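Local coordinates for protein epsin-1 (Saccharomyces cerevisiae, PDB 5LOZ) that binds membranes rich in phosphatidylinositol bisphosphates through its ENTH domain and serves endocytosis as a ubiquitin- and clathrin-binding adaptor, at residues Lys48-Lys53 against Tyr87-Leu92; Tyr56-Ala61 against Ile103-Ile108; Glu28-Ser33 against Asp68-Phe73. One frame throughout, in Å; residues are numbered along the deposited sequence.

All three contacts join helices of the ENTH superhelix, and their chemistry shifts with depth. Contacts 1 and 3 are mostly buried and apolar: contact 1 is leucine and isoleucine, while contact 3 sets an alanine and a leucine among a tyrosine and a phenylalanine. They lie about 19 Å apart, centre to centre, on opposite sides of the chain's centre. Contact 2 is only partly buried, farther from that centre, and pairs a tryptophan with a glutamine chain. Contacts 2 and 3 share helix 57-73, one using its first turns and the other its last. Contacts 1 and 2 touch: D52 OD2, past helix 36-50, lies 2.8 Å from H59 ND1, a probable hydrogen bond.

Contact 1. Residues Lys48-Lys53 against Tyr87-Leu92; sequences KRLNDK and YIIKTL
L50 meets I88 and L92 in the tight half of this contact, whereas N51, one residue on, faces I88 at its open border. The backbones come closest at L50 and I88, whose CA atoms are 7.2 Å apart. L50 lays CB against I88 CG1 at 4.0 Å, while its two methyls divide the remaining work: CD1 packs on L92 CD1 at 3.8 Å, and CD2 reaches I88 CG2 and, at 4.3 Å, I89 CG1. A branched leucine suits this place because it can fill several directions at once; beyond the two segments it also touches L64 and I67 of helix 57-73. In I88, CG1 lies anti to the backbone N (chi1 -178°) and so points at L50, and the bend at chi2 (50°) brings CD1 to 3.9 Å from L50 O. The joined pieces are the C-terminal turn of helix 36-50 and the short helix 86-91, two elements of the all-helical superhelix that defines the ENTH domain. L92 and I89 continue the apolar layer into helix 106-121, L92 touching V109 and A113, and I89 touching L116 and T117. With I88 cut back to an alanine, a gap is likely to open beside L50 CB, and N51 OD1 would probably lose its apolar neighbour. At the looser side the helix has ended, and N51, the first residue to leave helical backbone angles, is exposed to solvent. Its OD1 sits 3.9 Å from I88 CD1, a mere van der Waals touch, while its ND2 turns back to bond D47 O in the preceding turn. Asparagine suits such a helix end because its amide can serve a backbone carbonyl while the chain changes course.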
loop_
_atom_site.group_PDB
_atom_site.type_symbol
_atom_site.label_atom_id
_atom_site.label_comp_id
_atom_site.label_asym_id
_atom_site.label_seq_id
_atom_site.Cartn_x
_atom_site.Cartn_y
_atom_site.Cartn_z
ATOM N N LYS A 48 7.065 -5.533 4.719
ATOM C CA LYS A 48 8.369 -5.849 4.137
ATOM C C LYS A 48 8.719 -4.977 2.935
ATOM O O LYS A 48 9.826 -4.512 2.825
ATOM C CB LYS A 48 8.465 -7.331 3.752
ATOM C CG LYS A 48 8.585 -8.257 4.966
ATOM C CD LYS A 48 8.199 -9.673 4.636
ATOM C CE LYS A 48 8.427 -10.595 5.833
ATOM N NZ LYS A 48 7.650 -11.851 5.642
ATOM N N ARG A 49 7.779 -4.781 2.034
ATOM C CA ARG A 49 8.040 -4.029 0.808
ATOM C C ARG A 49 8.370 -2.558 1.141
ATOM O O ARG A 49 9.294 -1.977 0.595
ATOM C CB ARG A 49 6.843 -4.099 -0.153
ATOM C CG ARG A 49 6.563 -5.428 -0.788
ATOM C CD ARG A 49 7.673 -5.881 -1.680
ATOM N NE ARG A 49 7.242 -6.787 -2.717
ATOM C CZ ARG A 49 7.988 -7.701 -3.316
ATOM N NH1 ARG A 49 9.241 -7.916 -2.949
ATOM N NH2 ARG A 49 7.455 -8.430 -4.283
ATOM N N LEU A 50 7.597 -1.988 2.071
ATOM C CA LEU A 50 7.768 -0.608 2.545
ATOM C C LEU A 50 9.138 -0.350 3.132
ATOM O O LEU A 50 9.646 0.761 3.093
ATOM C CB LEU A 50 6.725 -0.311 3.645
ATOM C CG LEU A 50 5.610 0.694 3.461
ATOM C CD1 LEU A 50 5.418 1.046 2.050
ATOM C CD2 LEU A 50 4.270 0.244 4.239
ATOM N N ASN A 51 9.711 -1.392 3.706
ATOM C CA ASN A 51 10.983 -1.326 4.377
ATOM C C ASN A 51 12.164 -1.644 3.483
ATOM O O ASN A 51 13.299 -1.646 3.933
ATOM C CB ASN A 51 10.989 -2.250 5.615
ATOM C CG ASN A 51 10.311 -1.610 6.828
ATOM O OD1 ASN A 51 10.916 -0.806 7.527
ATOM N ND2 ASN A 51 9.045 -1.959 7.063
ATOM N N ASP A 52 11.916 -1.820 2.190
ATOM C CA ASP A 52 12.994 -2.119 1.244
ATOM C C ASP A 52 13.938 -0.947 0.978
ATOM O O ASP A 52 13.617 0.215 1.222
ATOM C CB ASP A 52 12.432 -2.599 -0.076
ATOM C CG ASP A 52 12.992 -3.934 -0.491
ATOM O OD1 ASP A 52 14.250 -4.098 -0.395
ATOM O OD2 ASP A 52 12.167 -4.805 -0.908
ATOM N N LYS A 53 15.106 -1.277 0.436
ATOM C CA LYS A 53 16.144 -0.284 0.178
ATOM C C LYS A 53 15.824 0.579 -1.049
ATOM O O LYS A 53 15.023 0.198 -1.893
ATOM C CB LYS A 53 17.533 -0.941 0.071
ATOM C CG LYS A 53 17.759 -1.840 -1.135
ATOM C CD LYS A 53 18.987 -2.764 -0.977
ATOM C CE LYS A 53 20.254 -2.028 -0.528
ATOM N NZ LYS A 53 20.606 -2.306 0.913
ATOM N N TYR A 87 4.449 4.962 11.368
ATOM C CA TYR A 87 5.808 5.518 11.364
ATOM C C TYR A 87 6.503 5.288 10.047
ATOM O O TYR A 87 7.065 6.192 9.525
ATOM C CB TYR A 87 6.675 4.967 12.488
ATOM C CG TYR A 87 8.055 5.610 12.555
ATOM C CD1 TYR A 87 9.159 4.978 12.017
ATOM C CD2 TYR A 87 8.232 6.876 13.098
ATOM C CE1 TYR A 87 10.430 5.569 12.042
ATOM C CE2 TYR A 87 9.512 7.486 13.137
ATOM C CZ TYR A 87 10.594 6.817 12.597
ATOM O OH TYR A 87 11.831 7.390 12.667
ATOM N N ILE A 88 6.469 4.061 9.535
ATOM C CA ILE A 88 7.166 3.769 8.274
ATOM C C ILE A 88 6.558 4.587 7.132
ATOM O O ILE A 88 7.265 5.167 6.290
ATOM C CB ILE A 88 7.147 2.269 7.898
ATOM C CG1 ILE A 88 7.954 2.039 6.591
ATOM C CG2 ILE A 88 5.708 1.718 7.734
ATOM C CD1 ILE A 88 9.353 2.648 6.518
ATOM N N ILE A 89 5.245 4.735 7.172
ATOM C CA ILE A 89 4.593 5.531 6.143
ATOM C C ILE A 89 5.026 6.996 6.217
ATOM O O ILE A 89 5.375 7.638 5.194
ATOM C CB ILE A 89 3.059 5.366 6.197
ATOM C CG1 ILE A 89 2.682 3.884 5.923
ATOM C CG2 ILE A 89 2.395 6.305 5.171
ATOM C CD1 ILE A 89 1.175 3.536 6.156
ATOM N N LYS A 90 4.977 7.540 7.426
ATOM C CA LYS A 90 5.290 8.943 7.630
ATOM C C LYS A 90 6.743 9.219 7.225
ATOM O O LYS A 90 6.968 10.159 6.518
ATOM C CB LYS A 90 4.998 9.398 9.068
ATOM C CG LYS A 90 6.171 9.290 10.023
ATOM C CD LYS A 90 6.936 10.581 10.107
ATOM C CE LYS A 90 7.405 10.842 11.531
ATOM N NZ LYS A 90 7.137 12.253 11.914
ATOM N N THR A 91 7.691 8.324 7.532
ATOM C CA THR A 91 9.094 8.601 7.185
ATOM C C THR A 91 9.290 8.652 5.669
ATOM O O THR A 91 10.196 9.350 5.172
ATOM C CB THR A 91 10.111 7.655 7.828
ATOM O OG1 THR A 91 9.998 6.335 7.282
ATOM C CG2 THR A 91 9.920 7.613 9.315
ATOM N N LEU A 92 8.386 8.011 4.932
ATOM C CA LEU A 92 8.524 7.875 3.479
ATOM C C LEU A 92 8.072 9.148 2.770
ATOM O O LEU A 92 8.285 9.313 1.589
ATOM C CB LEU A 92 7.811 6.613 2.987
ATOM C CG LEU A 92 8.507 5.261 3.276
ATOM C CD1 LEU A 92 7.567 4.108 2.940
ATOM C CD2 LEU A 92 9.802 5.107 2.466
#

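Contact 2. Residues Tyr56-Ala61 against Ile103-Ile108; sequences YWRHIA and IDQGQI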
loop_
_atom_site.group_PDB
_atom_site.type_symbol
_atom_site.label_atom_id
_atom_site.label_comp_id
_atom_site.label_asym_id
_atom_site.label_seq_id
_atom_site.Cartn_x
_atom_site.Cartn_y
_atom_site.Cartn_z
ATOM N N TYR A 56 15.212 -0.549 -4.620
ATOM C CA TYR A 56 13.899 -1.167 -4.830
ATOM C C TYR A 56 12.779 -0.235 -4.468
ATOM O O TYR A 56 11.796 -0.663 -3.872
ATOM C CB TYR A 56 13.809 -2.443 -4.009
ATOM C CG TYR A 56 14.895 -3.408 -4.373
ATOM C CD1 TYR A 56 14.853 -4.093 -5.574
ATOM C CD2 TYR A 56 15.977 -3.608 -3.541
ATOM C CE1 TYR A 56 15.851 -4.966 -5.931
ATOM C CE2 TYR A 56 16.982 -4.495 -3.891
ATOM C CZ TYR A 56 16.911 -5.174 -5.096
ATOM O OH TYR A 56 17.902 -6.058 -5.473
ATOM N N TRP A 57 12.903 1.042 -4.855
ATOM C CA TRP A 57 11.874 2.006 -4.578
ATOM C C TRP A 57 10.513 1.629 -5.187
ATOM O O TRP A 57 9.468 2.101 -4.692
ATOM C CB TRP A 57 12.287 3.401 -5.056
ATOM C CG TRP A 57 12.446 3.567 -6.553
ATOM C CD1 TRP A 57 13.598 3.410 -7.265
ATOM C CD2 TRP A 57 11.435 3.906 -7.497
ATOM N NE1 TRP A 57 13.358 3.632 -8.594
ATOM C CE2 TRP A 57 12.040 3.927 -8.770
ATOM C CE3 TRP A 57 10.069 4.193 -7.407
ATOM C CZ2 TRP A 57 11.324 4.222 -9.930
ATOM C CZ3 TRP A 57 9.380 4.494 -8.546
ATOM C CH2 TRP A 57 9.999 4.508 -9.790
ATOM N N ARG A 58 10.500 0.829 -6.266
ATOM C CA ARG A 58 9.222 0.383 -6.865
ATOM C C ARG A 58 8.445 -0.525 -5.921
ATOM O O ARG A 58 7.217 -0.464 -5.888
ATOM C CB ARG A 58 9.392 -0.246 -8.247
ATOM C CG ARG A 58 9.872 0.707 -9.318
ATOM C CD ARG A 58 10.305 -0.032 -10.569
ATOM N NE ARG A 58 10.707 0.948 -11.600
ATOM C CZ ARG A 58 11.933 1.478 -11.699
ATOM N NH1 ARG A 58 12.862 1.136 -10.833
ATOM N NH2 ARG A 58 12.206 2.385 -12.623
ATOM N N HIS A 59 9.146 -1.297 -5.092
ATOM C CA HIS A 59 8.508 -2.090 -4.094
ATOM C C HIS A 59 7.729 -1.197 -3.146
ATOM O O HIS A 59 6.583 -1.481 -2.808
ATOM C CB HIS A 59 9.522 -2.899 -3.273
ATOM C CG HIS A 59 10.099 -4.080 -3.973
ATOM N ND1 HIS A 59 11.226 -4.732 -3.506
ATOM C CD2 HIS A 59 9.767 -4.687 -5.134
ATOM C CE1 HIS A 59 11.525 -5.717 -4.333
ATOM N NE2 HIS A 59 10.658 -5.716 -5.324
ATOM N N ILE A 60 8.376 -0.118 -2.739
ATOM C CA ILE A 60 7.825 0.864 -1.792
ATOM C C ILE A 60 6.651 1.619 -2.393
ATOM O O ILE A 60 5.575 1.637 -1.803
ATOM C CB ILE A 60 8.918 1.899 -1.346
ATOM C CG1 ILE A 60 10.179 1.153 -0.844
ATOM C CG2 ILE A 60 8.368 2.827 -0.323
ATOM C CD1 ILE A 60 11.274 2.068 -0.253
ATOM N N ALA A 61 6.845 2.211 -3.574
ATOM C CA ALA A 61 5.780 2.907 -4.267
ATOM C C ALA A 61 4.533 2.039 -4.410
ATOM O O ALA A 61 3.430 2.497 -4.113
ATOM C CB ALA A 61 6.258 3.384 -5.633
ATOM N N ILE A 103 17.038 10.840 -12.791
ATOM C CA ILE A 103 15.618 11.102 -12.560
ATOM C C ILE A 103 15.269 11.009 -11.059
ATOM O O ILE A 103 15.630 10.056 -10.380
ATOM C CB ILE A 103 14.743 10.113 -13.356
ATOM C CG1 ILE A 103 15.016 10.220 -14.886
ATOM C CG2 ILE A 103 13.240 10.361 -13.090
ATOM C CD1 ILE A 103 14.625 11.439 -15.468
ATOM N N ASP A 104 14.531 11.973 -10.554
ATOM C CA ASP A 104 13.988 11.916 -9.204
ATOM C C ASP A 104 12.786 10.957 -9.197
ATOM O O ASP A 104 11.662 11.335 -9.511
ATOM C CB ASP A 104 13.562 13.285 -8.723
ATOM C CG ASP A 104 12.998 13.272 -7.291
ATOM O OD1 ASP A 104 12.858 12.201 -6.694
ATOM O OD2 ASP A 104 12.694 14.342 -6.757
ATOM N N GLN A 105 13.066 9.703 -8.879
ATOM C CA GLN A 105 12.045 8.693 -8.725
ATOM C C GLN A 105 11.447 8.745 -7.342
ATOM O O GLN A 105 10.289 8.378 -7.138
ATOM C CB GLN A 105 12.614 7.304 -9.002
ATOM C CG GLN A 105 13.261 7.131 -10.376
ATOM C CD GLN A 105 12.288 7.078 -11.520
ATOM O OE1 GLN A 105 11.082 7.312 -11.359
ATOM N NE2 GLN A 105 12.803 6.777 -12.715
ATOM N N GLY A 106 12.244 9.179 -6.361
ATOM C CA GLY A 106 11.775 9.293 -4.978
ATOM C C GLY A 106 10.541 10.152 -4.758
ATOM O O GLY A 106 9.784 9.948 -3.809
ATOM N N GLN A 107 10.317 11.111 -5.638
ATOM C CA GLN A 107 9.112 11.949 -5.565
ATOM C C GLN A 107 7.807 11.142 -5.698
ATOM O O GLN A 107 6.777 11.539 -5.154
ATOM C CB GLN A 107 9.141 13.044 -6.603
ATOM C CG GLN A 107 8.965 12.567 -8.012
ATOM C CD GLN A 107 9.093 13.679 -9.014
ATOM O OE1 GLN A 107 8.212 14.554 -9.079
ATOM N NE2 GLN A 107 10.177 13.654 -9.826
ATOM N N ILE A 108 7.877 9.998 -6.411
ATOM C CA ILE A 108 6.759 9.100 -6.575
ATOM C C ILE A 108 6.410 8.515 -5.205
ATOM O O ILE A 108 5.249 8.520 -4.819
ATOM C CB ILE A 108 7.068 7.996 -7.632
ATOM C CG1 ILE A 108 7.251 8.626 -9.028
ATOM C CG2 ILE A 108 5.965 6.955 -7.652
ATOM C CD1 ILE A 108 7.850 7.702 -10.139
#
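The backbones approach most closely at A61 and I108, CA to CA 6.7 Å, and stand 7.3 Å apart at the CA atoms of W57 and G106, where helix 57-73 begins beside the start of helix 106-121. These are two helices of the ENTH alpha-alpha superhelix, held here near their N-terminal ends. The indole of W57 is sandwiched. Over one face lies the chain of Q105, with CB in a CH-pi contact 3.6 Å from the centroid of the six-membered ring of W57; toward the rim of the opposite face lies CG of R58. Q105 bends at chi2 (-73°), bringing its amide over the CZ2-CH2 rim of the indole, the two planes only 17° apart, with OE1 3.4 Å from W57 CH2. Glutamine fits because its methylenes can lie on an aromatic face while the amide keeps a polar partner: NE2 bonds D99 OD2. On the other side the R58 guanidinium, tilted well away from the indole plane, turns one face to the rim atom W57 CZ2. H97 adds another ring beside W57, the planes at about 35°. One turn further along the contact turns apolar: I108 touches the indole obliquely with CD1, and A61 is small enough for the close backbones. D104 caps the incoming helix by accepting from Q107 N, and Q107 returns a bond from NE2 to D104 O. The apolar end of the interface closes with I108 CG2 4.1 Å from A61 CB.

Contact 3. Residues Glu28-Ser33 against Asp68-Phe73; sequences ELAEKS and DYLIRF
The ring of Y69 meets the methyl of A30 at its edge, CB lying 3.9 Å from both CD2 and CE2, while one of its faces is taken by F73, whose CD1 stands 3.4 Å above the plane, over its centre. F73 in turn has Y69 CZ over one face, toward the rim, and Y69 O at its edge, in plane; its own CB touches A30 CB at 4.1 Å. F73 CE1 lies over a face of the R72 guanidinium, toward its rim, while R72 NH1 makes a salt bridge to D68 OD2. An alanine suits the middle of this crossing, since a bare methyl lets A30 and L70 bring their CA atoms to 5.4 Å. Helix 23-32 and the end of helix 57-73 thus pack as two members of the ENTH superhelix; the axes of segments 28-32 and 68-73 pass 9.3 Å apart and cross at -52°. L70 CD2 drops onto the backbone of the other helix, 3.7 Å from L29 O and equally near A30 CA. S33 CB joins them on the same side of that methyl, 4.2 Å from L70 CD2. The buried hydroxyl of S33 gives a 2.6 Å hydrogen bond from OG to A30 O, and OG is also bonded to S75 N.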
loop_
_atom_site.group_PDB
_atom_site.type_symbol
_atom_site.label_atom_id
_atom_site.label_comp_id
_atom_site.label_asym_id
_atom_site.label_seq_id
_atom_site.Cartn_x
_atom_site.Cartn_y
_atom_site.Cartn_z
ATOM N N GLU A 28 -8.662 -7.640 -6.121
ATOM C CA GLU A 28 -8.514 -8.905 -5.434
ATOM C C GLU A 28 -7.906 -8.736 -4.034
ATOM O O GLU A 28 -8.302 -9.417 -3.120
ATOM C CB GLU A 28 -7.687 -9.877 -6.293
ATOM C CG GLU A 28 -7.910 -11.319 -5.907
ATOM C CD GLU A 28 -7.303 -12.331 -6.880
ATOM O OE1 GLU A 28 -7.202 -13.525 -6.476
ATOM O OE2 GLU A 28 -6.932 -11.938 -8.020
ATOM N N LEU A 29 -6.929 -7.832 -3.864
ATOM C CA LEU A 29 -6.317 -7.600 -2.540
ATOM C C LEU A 29 -7.324 -6.982 -1.553
ATOM O O LEU A 29 -7.365 -7.348 -0.379
ATOM C CB LEU A 29 -5.061 -6.713 -2.675
ATOM C CG LEU A 29 -3.832 -7.403 -3.281
ATOM C CD1 LEU A 29 -2.741 -6.411 -3.615
ATOM C CD2 LEU A 29 -3.265 -8.501 -2.328
ATOM N N ALA A 30 -8.193 -6.098 -2.052
ATOM C CA ALA A 30 -9.212 -5.498 -1.212
ATOM C C ALA A 30 -10.253 -6.523 -0.787
ATOM O O ALA A 30 -10.654 -6.549 0.384
ATOM C CB ALA A 30 -9.829 -4.266 -1.865
ATOM N N GLU A 31 -10.623 -7.434 -1.687
ATOM C CA GLU A 31 -11.573 -8.501 -1.360
ATOM C C GLU A 31 -10.964 -9.452 -0.350
ATOM O O GLU A 31 -11.575 -9.801 0.667
ATOM C CB GLU A 31 -12.011 -9.250 -2.632
ATOM C CG GLU A 31 -12.994 -8.473 -3.505
ATOM C CD GLU A 31 -14.346 -8.177 -2.789
ATOM O OE1 GLU A 31 -14.712 -8.922 -1.854
ATOM O OE2 GLU A 31 -15.045 -7.216 -3.195
ATOM N N LYS A 32 -9.716 -9.801 -0.577
ATOM C CA LYS A 32 -9.012 -10.710 0.333
ATOM C C LYS A 32 -8.759 -10.155 1.722
ATOM O O LYS A 32 -8.693 -10.925 2.690
ATOM C CB LYS A 32 -7.751 -11.244 -0.323
ATOM C CG LYS A 32 -8.043 -12.263 -1.418
ATOM C CD LYS A 32 -6.785 -12.941 -1.980
ATOM C CE LYS A 32 -7.185 -14.007 -3.021
ATOM N NZ LYS A 32 -6.120 -15.054 -3.213
ATOM N N SER A 33 -8.660 -8.822 1.849
ATOM C CA SER A 33 -8.439 -8.183 3.150
ATOM C C SER A 33 -9.502 -8.480 4.191
ATOM O O SER A 33 -9.269 -8.298 5.378
ATOM C CB SER A 33 -8.317 -6.674 3.001
ATOM O OG SER A 33 -9.554 -6.085 2.666
ATOM N N ASP A 68 -3.166 2.428 -0.075
ATOM C CA ASP A 68 -4.147 3.468 -0.365
ATOM C C ASP A 68 -5.477 2.838 -0.784
ATOM O O ASP A 68 -6.544 3.256 -0.273
ATOM C CB ASP A 68 -3.607 4.433 -1.409
ATOM C CG ASP A 68 -4.679 5.321 -1.990
ATOM O OD1 ASP A 68 -5.021 6.278 -1.292
ATOM O OD2 ASP A 68 -5.228 5.000 -3.089
ATOM N N TYR A 69 -5.435 1.864 -1.697
ATOM C CA TYR A 69 -6.632 1.205 -2.180
ATOM C C TYR A 69 -7.331 0.441 -1.036
ATOM O O TYR A 69 -8.559 0.428 -0.928
ATOM C CB TYR A 69 -6.322 0.248 -3.300
ATOM C CG TYR A 69 -7.521 -0.130 -4.135
ATOM C CD1 TYR A 69 -7.940 0.673 -5.180
ATOM C CD2 TYR A 69 -8.235 -1.289 -3.887
ATOM C CE1 TYR A 69 -9.022 0.343 -5.967
ATOM C CE2 TYR A 69 -9.339 -1.638 -4.677
ATOM C CZ TYR A 69 -9.729 -0.805 -5.718
ATOM O OH TYR A 69 -10.799 -1.067 -6.547
ATOM N N LEU A 70 -6.527 -0.185 -0.183
ATOM C CA LEU A 70 -7.026 -1.000 0.885
ATOM C C LEU A 70 -7.805 -0.185 1.921
ATOM O O LEU A 70 -8.811 -0.656 2.441
ATOM C CB LEU A 70 -5.879 -1.735 1.582
ATOM C CG LEU A 70 -5.268 -2.954 0.902
ATOM C CD1 LEU A 70 -4.224 -3.647 1.779
ATOM C CD2 LEU A 70 -6.385 -3.937 0.508
ATOM N N ILE A 71 -7.315 0.997 2.262
ATOM C CA ILE A 71 -8.002 1.824 3.259
ATOM C C ILE A 71 -9.251 2.468 2.658
ATOM O O ILE A 71 -10.161 2.839 3.378
ATOM C CB ILE A 71 -7.080 2.867 3.968
ATOM C CG1 ILE A 71 -6.667 4.004 3.035
ATOM C CG2 ILE A 71 -5.846 2.173 4.632
ATOM C CD1 ILE A 71 -6.057 5.199 3.739
ATOM N N ARG A 72 -9.269 2.606 1.323
ATOM C CA ARG A 72 -10.400 3.139 0.625
ATOM C C ARG A 72 -11.461 2.075 0.269
ATOM O O ARG A 72 -12.643 2.400 0.165
ATOM C CB ARG A 72 -9.977 3.900 -0.618
ATOM C CG ARG A 72 -9.267 5.212 -0.385
ATOM C CD ARG A 72 -8.436 5.602 -1.615
ATOM N NE ARG A 72 -9.276 5.842 -2.752
ATOM C CZ ARG A 72 -8.985 5.554 -4.014
ATOM N NH1 ARG A 72 -7.818 5.016 -4.352
ATOM N NH2 ARG A 72 -9.882 5.832 -4.967
ATOM N N PHE A 73 -11.041 0.820 0.088
ATOM C CA PHE A 73 -11.958 -0.239 -0.400
ATOM C C PHE A 73 -11.938 -1.516 0.426
ATOM O O PHE A 73 -12.781 -2.384 0.238
ATOM C CB PHE A 73 -11.600 -0.621 -1.848
ATOM C CG PHE A 73 -11.933 0.434 -2.866
ATOM C CD1 PHE A 73 -10.991 1.423 -3.214
ATOM C CD2 PHE A 73 -13.183 0.445 -3.479
ATOM C CE1 PHE A 73 -11.309 2.417 -4.199
ATOM C CE2 PHE A 73 -13.511 1.436 -4.455
ATOM C CZ PHE A 73 -12.567 2.416 -4.799
#